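Local coordinates for protein endoribonuclease YbeY (Aquifex aeolicus, PDB 1OZ9) that probably acts as a zinc-dependent, single-strand-specific endoribonuclease in 16S rRNA 3'-end maturation and 70S ribosome quality control, at residues D50-Y60 / K65-P73; K110-H119 / F135-L146. All coordinates share one frame; numbering follows the deposited sequence.

Overall arrangement
Helix 50-60 of contact 1 and helix 110-119 of contact 2 pack against opposite sides of strand 69-78, an outermost strand of the four-stranded mixed sheet. In contact 1 (50-60 with 65-73), Leu70 and Phe72 of that strand face helix 50-61; the alternate residues Val69 and Ser71 turn to helix 105-120, which supplies one half of contact 2 (110-119 with 135-146). The centres of the two contacts are about 19 Å apart, yet they touch: Ser71 OG lies 3.3 Å from His119 CB, and Val69 CG2 lies 3.7 Å from Leu112 O. Contact 2 contains His115 and His119, predicted zinc ligands with His125. The nearest side-chain atoms of Val69 and His115 are about 4 Å apart, so contact 1 backs onto the predicted metal site.

Contact 1: residues D50-Y60 / K65-P73; sequences DQEIRELNKTY and KPTDVLSFP
Asn57 and Ile53, one turn apart on helix 50-60, pack against the chain that returns through Lys65-Thr67 into edge strand 69-73. Asn57 ND2 donates a nearly straight hydrogen bond to Lys65 O (2.8 Å, N-H...O angle 171°). The acceptor lies in the plane of the Asn57 amide, whereas the amide nitrogen stands above the carbonyl plane of Lys65. The other amide arm, OD1, rests 3.8 Å from Leu70 CD2, the two side chains crossing at about a right angle. Ile53 CG2, tucked between its own backbone N and carbonyl carbon, is thereby laid on the loop backbone, 3.5 Å from Thr67 N, while Ile53 CG1 meets Leu70 CD1 at 4.0 Å. Further along the strand, Phe72 turns its ring edge to a face of Tyr60 in an offset edge-to-face pair, with planes at 67° and Phe72 CE2 3.5 Å from Tyr60 CD1. Thr59 CG2 covers the opposite face of Tyr60. Leu56 CB closes on Phe72 CZ at 4.2 Å. At the helix start Asp50 CG abuts Pro66 CB, its carboxylate held by Arg96. Between these two segments the chemistry is thus mostly apolar and aromatic packing, and one side-chain hydrogen bond, from Asn57, ties the helix to the returning loop, beside the Arg54-Asp64 salt bridge.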
loop_
_atom_site.group_PDB
_atom_site.type_symbol
_atom_site.label_atom_id
_atom_site.label_comp_id
_atom_site.label_asym_id
_atom_site.label_seq_id
_atom_site.Cartn_x
_atom_site.Cartn_y
_atom_site.Cartn_z
ATOM N N ASP A 50 7.866 12.033 5.592
ATOM C CA ASP A 50 8.644 12.277 4.378
ATOM C C ASP A 50 10.125 11.957 4.529
ATOM O O ASP A 50 10.762 11.466 3.582
ATOM C CB ASP A 50 8.468 13.728 3.895
ATOM C CG ASP A 50 7.332 13.866 2.905
ATOM O OD1 ASP A 50 6.664 12.836 2.629
ATOM O OD2 ASP A 50 7.024 14.946 2.349
ATOM N N GLN A 51 10.681 12.234 5.708
ATOM C CA GLN A 51 12.096 11.971 5.916
ATOM C C GLN A 51 12.403 10.468 5.846
ATOM O O GLN A 51 13.370 10.046 5.215
ATOM C CB GLN A 51 12.626 12.655 7.191
ATOM C CG GLN A 51 12.927 14.145 6.940
ATOM C CD GLN A 51 13.281 14.978 8.187
ATOM O OE1 GLN A 51 13.969 14.505 9.106
ATOM N NE2 GLN A 51 12.837 16.233 8.194
ATOM N N GLU A 52 11.569 9.651 6.463
ATOM C CA GLU A 52 11.850 8.229 6.429
ATOM C C GLU A 52 11.623 7.644 5.045
ATOM O O GLU A 52 12.431 6.846 4.558
ATOM C CB GLU A 52 11.043 7.471 7.464
ATOM C CG GLU A 52 11.267 5.979 7.337
ATOM C CD GLU A 52 10.962 5.220 8.610
ATOM O OE1 GLU A 52 10.139 5.711 9.430
ATOM O OE2 GLU A 52 11.563 4.125 8.774
ATOM N N ILE A 53 10.544 8.047 4.388
ATOM C CA ILE A 53 10.296 7.484 3.072
ATOM C C ILE A 53 11.388 7.927 2.092
ATOM O O ILE A 53 11.764 7.195 1.182
ATOM C CB ILE A 53 8.864 7.769 2.578
ATOM C CG1 ILE A 53 8.386 6.599 1.697
ATOM C CG2 ILE A 53 8.771 9.132 1.869
ATOM C CD1 ILE A 53 6.901 6.492 1.579
ATOM N N ARG A 54 11.978 9.084 2.345
ATOM C CA ARG A 54 13.037 9.552 1.472
ATOM C C ARG A 54 14.262 8.646 1.584
ATOM O O ARG A 54 14.855 8.261 0.567
ATOM C CB ARG A 54 13.376 11.009 1.782
ATOM C CG ARG A 54 14.473 11.597 0.932
ATOM C CD ARG A 54 14.917 12.964 1.407
ATOM N NE ARG A 54 16.134 13.419 0.740
ATOM C CZ ARG A 54 16.442 14.696 0.577
ATOM N NH1 ARG A 54 15.617 15.633 1.029
ATOM N NH2 ARG A 54 17.567 15.042 -0.043
ATOM N N GLU A 55 14.652 8.299 2.807
ATOM C CA GLU A 55 15.796 7.411 2.980
ATOM C C GLU A 55 15.502 6.105 2.255
ATOM O O GLU A 55 16.369 5.554 1.589
ATOM C CB GLU A 55 16.086 7.101 4.455
ATOM C CG GLU A 55 16.476 8.263 5.344
ATOM C CD GLU A 55 16.515 7.865 6.814
ATOM O OE1 GLU A 55 16.119 6.730 7.130
ATOM O OE2 GLU A 55 16.917 8.682 7.664
ATOM N N LEU A 56 14.276 5.617 2.390
ATOM C CA LEU A 56 13.887 4.363 1.746
ATOM C C LEU A 56 13.974 4.457 0.220
ATOM O O LEU A 56 14.527 3.563 -0.446
ATOM C CB LEU A 56 12.483 3.953 2.167
ATOM C CG LEU A 56 12.343 3.522 3.627
ATOM C CD1 LEU A 56 10.865 3.273 3.986
ATOM C CD2 LEU A 56 13.239 2.297 3.932
ATOM N N ASN A 57 13.444 5.551 -0.324
ATOM C CA ASN A 57 13.452 5.797 -1.759
ATOM C C ASN A 57 14.878 5.860 -2.274
ATOM O O ASN A 57 15.196 5.339 -3.344
ATOM C CB ASN A 57 12.741 7.118 -2.045
ATOM C CG ASN A 57 12.038 7.149 -3.406
ATOM O OD1 ASN A 57 11.854 6.116 -4.082
ATOM N ND2 ASN A 57 11.611 8.347 -3.796
ATOM N N LYS A 58 15.752 6.501 -1.502
ATOM C CA LYS A 58 17.153 6.597 -1.882
ATOM C C LYS A 58 17.826 5.236 -1.856
ATOM O O LYS A 58 18.514 4.841 -2.800
ATOM C CB LYS A 58 17.901 7.526 -0.926
ATOM C CG LYS A 58 19.374 7.754 -1.290
ATOM C CD LYS A 58 20.042 8.819 -0.424
ATOM C CE LYS A 58 21.388 9.237 -1.057
ATOM N NZ LYS A 58 22.230 10.121 -0.198
ATOM N N THR A 59 17.641 4.522 -0.757
ATOM C CA THR A 59 18.308 3.242 -0.573
ATOM C C THR A 59 17.828 2.175 -1.559
ATOM O O THR A 59 18.637 1.469 -2.189
ATOM C CB THR A 59 18.090 2.769 0.883
ATOM O OG1 THR A 59 18.922 3.542 1.760
ATOM C CG2 THR A 59 18.583 1.341 1.074
ATOM N N TYR A 60 16.515 2.095 -1.723
ATOM C CA TYR A 60 15.906 1.040 -2.525
ATOM C C TYR A 60 15.528 1.366 -3.975
ATOM O O TYR A 60 15.213 0.460 -4.753
ATOM C CB TYR A 60 14.678 0.503 -1.785
ATOM C CG TYR A 60 15.068 -0.201 -0.508
ATOM C CD1 TYR A 60 14.754 0.333 0.735
ATOM C CD2 TYR A 60 15.810 -1.375 -0.546
ATOM C CE1 TYR A 60 15.134 -0.308 1.909
ATOM C CE2 TYR A 60 16.203 -2.018 0.623
ATOM C CZ TYR A 60 15.851 -1.481 1.844
ATOM O OH TYR A 60 16.232 -2.121 3.001
ATOM N N LYS A 65 14.400 11.500 -2.848
ATOM C CA LYS A 65 13.280 12.395 -2.648
ATOM C C LYS A 65 12.153 11.626 -1.969
ATOM O O LYS A 65 12.127 10.394 -1.992
ATOM C CB LYS A 65 12.800 12.954 -3.982
ATOM C CG LYS A 65 12.302 11.890 -4.968
ATOM C CD LYS A 65 11.940 12.555 -6.309
ATOM C CE LYS A 65 12.279 11.647 -7.507
ATOM N NZ LYS A 65 12.264 12.374 -8.824
ATOM N N PRO A 66 11.232 12.349 -1.353
ATOM C CA PRO A 66 10.080 11.712 -0.710
ATOM C C PRO A 66 9.130 11.220 -1.784
ATOM O O PRO A 66 9.290 11.605 -2.947
ATOM C CB PRO A 66 9.416 12.855 0.061
ATOM C CG PRO A 66 10.389 14.012 -0.008
ATOM C CD PRO A 66 11.229 13.818 -1.218
ATOM N N THR A 67 8.192 10.363 -1.406
ATOM C CA THR A 67 7.163 9.889 -2.318
ATOM C C THR A 67 5.941 9.487 -1.497
ATOM O O THR A 67 5.970 9.579 -0.261
ATOM C CB THR A 67 7.690 8.732 -3.199
ATOM O OG1 THR A 67 6.707 8.420 -4.189
ATOM C CG2 THR A 67 7.821 7.431 -2.370
ATOM N N ASP A 68 4.854 9.081 -2.141
ATOM C CA ASP A 68 3.652 8.711 -1.380
ATOM C C ASP A 68 3.641 7.276 -0.830
ATOM O O ASP A 68 3.260 7.027 0.344
ATOM C CB ASP A 68 2.384 8.957 -2.196
ATOM C CG ASP A 68 2.446 8.374 -3.612
ATOM O OD1 ASP A 68 3.453 7.705 -4.008
ATOM O OD2 ASP A 68 1.505 8.600 -4.425
ATOM N N VAL A 69 4.054 6.322 -1.653
ATOM C CA VAL A 69 4.014 4.940 -1.191
ATOM C C VAL A 69 5.140 4.123 -1.839
ATOM O O VAL A 69 5.467 4.322 -3.009
ATOM C CB VAL A 69 2.627 4.311 -1.546
ATOM C CG1 VAL A 69 2.344 4.372 -3.086
ATOM C CG2 VAL A 69 2.431 2.866 -0.963
ATOM N N LEU A 70 5.714 3.199 -1.077
ATOM C CA LEU A 70 6.679 2.266 -1.617
ATOM C C LEU A 70 6.272 0.863 -1.184
ATOM O O LEU A 70 5.755 0.677 -0.074
ATOM C CB LEU A 70 8.080 2.593 -1.133
ATOM C CG LEU A 70 8.700 3.886 -1.704
ATOM C CD1 LEU A 70 10.024 4.146 -1.014
ATOM C CD2 LEU A 70 8.945 3.810 -3.198
ATOM N N SER A 71 6.483 -0.123 -2.043
ATOM C CA SER A 71 6.173 -1.497 -1.649
ATOM C C SER A 71 7.429 -2.373 -1.711
ATOM O O SER A 71 8.223 -2.265 -2.661
ATOM C CB SER A 71 5.113 -2.050 -2.608
ATOM O OG SER A 71 5.786 -2.251 -3.851
ATOM N N PHE A 72 7.615 -3.250 -0.722
ATOM C CA PHE A 72 8.824 -4.071 -0.635
ATOM C C PHE A 72 8.477 -5.553 -0.519
ATOM O O PHE A 72 8.076 -5.993 0.550
ATOM C CB PHE A 72 9.639 -3.677 0.609
ATOM C CG PHE A 72 10.000 -2.217 0.658
ATOM C CD1 PHE A 72 9.200 -1.315 1.322
ATOM C CD2 PHE A 72 11.099 -1.746 -0.008
ATOM C CE1 PHE A 72 9.510 0.042 1.331
ATOM C CE2 PHE A 72 11.421 -0.385 0.015
ATOM C CZ PHE A 72 10.635 0.494 0.698
ATOM N N PRO A 73 8.614 -6.322 -1.596
ATOM C CA PRO A 73 8.313 -7.761 -1.537
ATOM C C PRO A 73 9.308 -8.534 -0.709
ATOM O O PRO A 73 10.507 -8.248 -0.729
ATOM C CB PRO A 73 8.430 -8.202 -3.001
ATOM C CG PRO A 73 9.432 -7.241 -3.583
ATOM C CD PRO A 73 9.009 -5.901 -2.956
#

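Contact 2: residues K110-H119 / F135-L146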
loop_
_atom_site.group_PDB
_atom_site.type_symbol
_atom_site.label_atom_id
_atom_site.label_comp_id
_atom_site.label_asym_id
_atom_site.label_seq_id
_atom_site.Cartn_x
_atom_site.Cartn_y
_atom_site.Cartn_z
ATOM N N LYS A 110 -6.245 5.184 2.127
ATOM C CA LYS A 110 -6.926 3.974 1.671
ATOM C C LYS A 110 -6.491 3.626 0.237
ATOM O O LYS A 110 -6.144 2.465 -0.083
ATOM C CB LYS A 110 -8.448 4.163 1.713
ATOM C CG LYS A 110 -9.256 2.936 1.213
ATOM C CD LYS A 110 -10.772 3.168 1.324
ATOM C CE LYS A 110 -11.260 4.135 0.278
ATOM N NZ LYS A 110 -12.726 4.455 0.405
ATOM N N ARG A 111 -6.473 4.638 -0.612
ATOM C CA ARG A 111 -6.096 4.453 -2.009
ATOM C C ARG A 111 -4.631 4.033 -2.158
ATOM O O ARG A 111 -4.286 3.223 -3.038
ATOM C CB ARG A 111 -6.372 5.723 -2.798
ATOM C CG ARG A 111 -7.882 5.936 -3.117
ATOM C CD ARG A 111 -8.167 7.226 -3.894
ATOM N NE ARG A 111 -9.563 7.663 -3.868
ATOM C CZ ARG A 111 -10.076 8.609 -4.692
ATOM N NH1 ARG A 111 -9.308 9.180 -5.621
ATOM N NH2 ARG A 111 -11.360 8.984 -4.597
ATOM N N LEU A 112 -3.781 4.575 -1.302
ATOM C CA LEU A 112 -2.374 4.261 -1.336
ATOM C C LEU A 112 -2.128 2.844 -0.826
ATOM O O LEU A 112 -1.210 2.172 -1.291
ATOM C CB LEU A 112 -1.563 5.273 -0.507
ATOM C CG LEU A 112 -1.436 6.650 -1.183
ATOM C CD1 LEU A 112 -0.863 7.674 -0.228
ATOM C CD2 LEU A 112 -0.569 6.612 -2.483
ATOM N N ILE A 113 -2.922 2.395 0.146
ATOM C CA ILE A 113 -2.791 1.005 0.613
ATOM C C ILE A 113 -3.087 0.044 -0.518
ATOM O O ILE A 113 -2.351 -0.913 -0.748
ATOM C CB ILE A 113 -3.773 0.748 1.753
ATOM C CG1 ILE A 113 -3.246 1.418 3.014
ATOM C CG2 ILE A 113 -3.949 -0.771 2.015
ATOM C CD1 ILE A 113 -4.305 1.552 4.120
ATOM N N VAL A 114 -4.169 0.302 -1.240
ATOM C CA VAL A 114 -4.533 -0.558 -2.383
ATOM C C VAL A 114 -3.449 -0.490 -3.432
ATOM O O VAL A 114 -3.005 -1.529 -3.955
ATOM C CB VAL A 114 -5.906 -0.135 -2.953
ATOM C CG1 VAL A 114 -6.293 -0.942 -4.220
ATOM C CG2 VAL A 114 -6.967 -0.329 -1.846
ATOM N N HIS A 115 -2.991 0.720 -3.730
ATOM C CA HIS A 115 -1.955 0.869 -4.750
ATOM C C HIS A 115 -0.721 0.046 -4.338
ATOM O O HIS A 115 -0.141 -0.684 -5.153
ATOM C CB HIS A 115 -1.603 2.345 -4.903
ATOM C CG HIS A 115 -0.723 2.643 -6.075
ATOM N ND1 HIS A 115 -1.223 2.891 -7.338
ATOM C CD2 HIS A 115 0.625 2.749 -6.171
ATOM C CE1 HIS A 115 -0.220 3.151 -8.160
ATOM N NE2 HIS A 115 0.912 3.057 -7.480
ATOM N N GLY A 116 -0.330 0.151 -3.071
ATOM C CA GLY A 116 0.844 -0.573 -2.583
ATOM C C GLY A 116 0.694 -2.094 -2.647
ATOM O O GLY A 116 1.631 -2.820 -3.009
ATOM N N ILE A 117 -0.499 -2.579 -2.303
ATOM C CA ILE A 117 -0.743 -4.016 -2.296
ATOM C C ILE A 117 -0.652 -4.550 -3.707
ATOM O O ILE A 117 -0.061 -5.611 -3.930
ATOM C CB ILE A 117 -2.098 -4.350 -1.675
ATOM C CG1 ILE A 117 -2.021 -4.071 -0.177
ATOM C CG2 ILE A 117 -2.475 -5.852 -1.905
ATOM C CD1 ILE A 117 -3.335 -4.203 0.537
ATOM N N VAL A 118 -1.256 -3.852 -4.657
ATOM C CA VAL A 118 -1.210 -4.319 -6.041
ATOM C C VAL A 118 0.237 -4.397 -6.557
ATOM O O VAL A 118 0.614 -5.349 -7.263
ATOM C CB VAL A 118 -2.087 -3.427 -6.975
ATOM C CG1 VAL A 118 -1.960 -3.886 -8.467
ATOM C CG2 VAL A 118 -3.565 -3.457 -6.481
ATOM N N HIS A 119 1.058 -3.418 -6.188
ATOM C CA HIS A 119 2.473 -3.446 -6.547
ATOM C C HIS A 119 3.118 -4.670 -5.935
ATOM O O HIS A 119 3.982 -5.307 -6.546
ATOM C CB HIS A 119 3.219 -2.236 -5.989
ATOM C CG HIS A 119 3.282 -1.086 -6.930
ATOM N ND1 HIS A 119 4.147 -1.042 -7.997
ATOM C CD2 HIS A 119 2.574 0.071 -6.963
ATOM C CE1 HIS A 119 3.972 0.092 -8.655
ATOM N NE2 HIS A 119 3.027 0.790 -8.042
ATOM N N PHE A 135 -2.684 -3.405 -14.175
ATOM C CA PHE A 135 -2.512 -2.839 -12.843
ATOM C C PHE A 135 -3.771 -2.073 -12.447
ATOM O O PHE A 135 -4.326 -2.254 -11.361
ATOM C CB PHE A 135 -1.314 -1.881 -12.811
ATOM C CG PHE A 135 -1.015 -1.334 -11.436
ATOM C CD1 PHE A 135 0.076 -1.806 -10.693
ATOM C CD2 PHE A 135 -1.814 -0.356 -10.881
ATOM C CE1 PHE A 135 0.361 -1.298 -9.433
ATOM C CE2 PHE A 135 -1.547 0.134 -9.588
ATOM C CZ PHE A 135 -0.469 -0.334 -8.874
ATOM N N ARG A 136 -4.194 -1.187 -13.338
ATOM C CA ARG A 136 -5.349 -0.345 -13.076
ATOM C C ARG A 136 -6.640 -1.134 -12.967
ATOM O O ARG A 136 -7.408 -0.870 -12.081
ATOM C CB ARG A 136 -5.492 0.742 -14.149
ATOM C CG ARG A 136 -4.397 1.814 -14.085
ATOM C CD ARG A 136 -4.153 2.480 -12.716
ATOM N NE ARG A 136 -3.213 3.598 -12.869
ATOM C CZ ARG A 136 -2.528 4.188 -11.883
ATOM N NH1 ARG A 136 -2.664 3.787 -10.630
ATOM N NH2 ARG A 136 -1.704 5.204 -12.174
ATOM N N GLU A 137 -6.888 -2.086 -13.861
ATOM C CA GLU A 137 -8.075 -2.932 -13.683
ATOM C C GLU A 137 -8.104 -3.580 -12.263
ATOM O O GLU A 137 -9.117 -3.520 -11.569
ATOM C CB GLU A 137 -8.185 -3.967 -14.814
ATOM C CG GLU A 137 -8.395 -3.325 -16.193
ATOM C CD GLU A 137 -8.587 -4.330 -17.317
ATOM O OE1 GLU A 137 -8.139 -5.495 -17.134
ATOM O OE2 GLU A 137 -9.186 -3.955 -18.373
ATOM N N LEU A 138 -6.976 -4.116 -11.787
ATOM C CA LEU A 138 -6.964 -4.755 -10.462
ATOM C C LEU A 138 -7.171 -3.755 -9.325
ATOM O O LEU A 138 -7.910 -3.986 -8.366
ATOM C CB LEU A 138 -5.657 -5.523 -10.238
ATOM C CG LEU A 138 -5.733 -6.496 -9.068
ATOM C CD1 LEU A 138 -6.883 -7.467 -9.358
ATOM C CD2 LEU A 138 -4.423 -7.254 -8.930
ATOM N N GLU A 139 -6.521 -2.609 -9.437
ATOM C CA GLU A 139 -6.655 -1.581 -8.441
ATOM C C GLU A 139 -8.110 -1.066 -8.373
ATOM O O GLU A 139 -8.685 -0.897 -7.286
ATOM C CB GLU A 139 -5.693 -0.469 -8.826
ATOM C CG GLU A 139 -5.690 0.726 -7.909
ATOM C CD GLU A 139 -4.651 1.743 -8.333
ATOM O OE1 GLU A 139 -4.580 2.037 -9.546
ATOM O OE2 GLU A 139 -3.913 2.245 -7.462
ATOM N N ASN A 140 -8.684 -0.801 -9.551
ATOM C CA ASN A 140 -10.077 -0.379 -9.638
ATOM C C ASN A 140 -11.029 -1.426 -9.040
ATOM O O ASN A 140 -11.894 -1.094 -8.238
ATOM C CB ASN A 140 -10.428 -0.034 -11.078
ATOM C CG ASN A 140 -9.920 1.336 -11.459
ATOM O OD1 ASN A 140 -9.451 2.066 -10.607
ATOM N ND2 ASN A 140 -10.016 1.693 -12.721
ATOM N N TYR A 141 -10.827 -2.693 -9.389
ATOM C CA TYR A 141 -11.634 -3.761 -8.788
ATOM C C TYR A 141 -11.570 -3.741 -7.254
ATOM O O TYR A 141 -12.599 -3.821 -6.590
ATOM C CB TYR A 141 -11.193 -5.128 -9.311
ATOM C CG TYR A 141 -11.905 -6.324 -8.683
ATOM C CD1 TYR A 141 -13.149 -6.733 -9.149
ATOM C CD2 TYR A 141 -11.331 -7.036 -7.630
ATOM C CE1 TYR A 141 -13.803 -7.819 -8.596
ATOM C CE2 TYR A 141 -11.984 -8.146 -7.070
ATOM C CZ TYR A 141 -13.217 -8.523 -7.558
ATOM O OH TYR A 141 -13.895 -9.608 -7.025
ATOM N N VAL A 142 -10.374 -3.646 -6.688
ATOM C CA VAL A 142 -10.236 -3.686 -5.233
ATOM C C VAL A 142 -10.912 -2.457 -4.614
ATOM O O VAL A 142 -11.665 -2.569 -3.634
ATOM C CB VAL A 142 -8.768 -3.779 -4.818
ATOM C CG1 VAL A 142 -8.631 -3.613 -3.313
ATOM C CG2 VAL A 142 -8.190 -5.133 -5.285
ATOM N N LEU A 143 -10.672 -1.296 -5.215
ATOM C CA LEU A 143 -11.311 -0.071 -4.741
ATOM C C LEU A 143 -12.832 -0.226 -4.749
ATOM O O LEU A 143 -13.502 0.175 -3.800
ATOM C CB LEU A 143 -10.898 1.132 -5.592
ATOM C CG LEU A 143 -9.446 1.596 -5.394
ATOM C CD1 LEU A 143 -9.022 2.566 -6.530
ATOM C CD2 LEU A 143 -9.274 2.236 -4.035
ATOM N N SER A 144 -13.378 -0.819 -5.810
ATOM C CA SER A 144 -14.815 -1.000 -5.883
ATOM C C SER A 144 -15.317 -1.896 -4.737
ATOM O O SER A 144 -16.433 -1.723 -4.235
ATOM C CB SER A 144 -15.231 -1.562 -7.246
ATOM O OG SER A 144 -14.932 -2.941 -7.339
ATOM N N LYS A 145 -14.482 -2.840 -4.318
ATOM C CA LYS A 145 -14.860 -3.748 -3.244
ATOM C C LYS A 145 -14.788 -3.081 -1.873
ATOM O O LYS A 145 -15.464 -3.518 -0.928
ATOM C CB LYS A 145 -13.969 -4.995 -3.259
ATOM C CG LYS A 145 -14.207 -5.909 -4.439
ATOM C CD LYS A 145 -15.442 -6.785 -4.232
ATOM C CE LYS A 145 -16.069 -7.135 -5.558
ATOM N NZ LYS A 145 -17.278 -8.022 -5.424
ATOM N N LEU A 146 -13.956 -2.050 -1.756
ATOM C CA LEU A 146 -13.826 -1.300 -0.513
ATOM C C LEU A 146 -14.838 -0.141 -0.464
ATOM O O LEU A 146 -15.087 0.436 0.593
ATOM C CB LEU A 146 -12.393 -0.787 -0.330
ATOM C CG LEU A 146 -11.377 -1.713 0.374
ATOM C CD1 LEU A 146 -11.233 -3.031 -0.328
ATOM C CD2 LEU A 146 -10.035 -1.023 0.497
HETATM O O HOH W 1 -12.954 2.561 -2.266
HETATM O O HOH W 2 -5.501 3.188 -5.475
#
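His115, a predicted catalytic zinc ligand, is hydrogen-bonded at ND1 by a carboxylate of the last helix: ND1 donates to Glu139 OE2 (2.8 Å, N-H...O angle 153°), close to the imidazole plane, on the syn side of OE2 but tilted 28° from the carboxylate plane. Helix 110-119 carries the first two histidines of the HGxxHxxxxxH motif of the YbeY family, within a matrix-metalloproteinase-type fold; His125 is the third predicted zinc ligand. Glu139, with CG anti to the backbone N (chi1 179°) and its chain extended, reaches across to helix 110-119, and its OE1 forms a salt bridge with Arg136 NH1 (2.8 Å), accepting the N-H on its syn lone pair. An alanine here takes away the acceptor of both His115 ND1 and Arg136 NH1, and the imidazole would probably be freer to turn. Phe135 joins the two motif histidines: its CZ sits over a face of His115, 3.6 Å from CE1, and its edge points into the face of His119. Val118 CG1 makes a CH-pi contact with Phe135, 3.7 Å from the ring centroid. One turn back, Val114 is a knob in a hole of Glu139, Val142, Leu143 and Leu146, its CG1 3.7 Å from Val142 CG1. A water donates to both Glu139 OE2 and Arg111 O, 2.7 Å from each, tying the carboxylate to the backbone of helix 110-119.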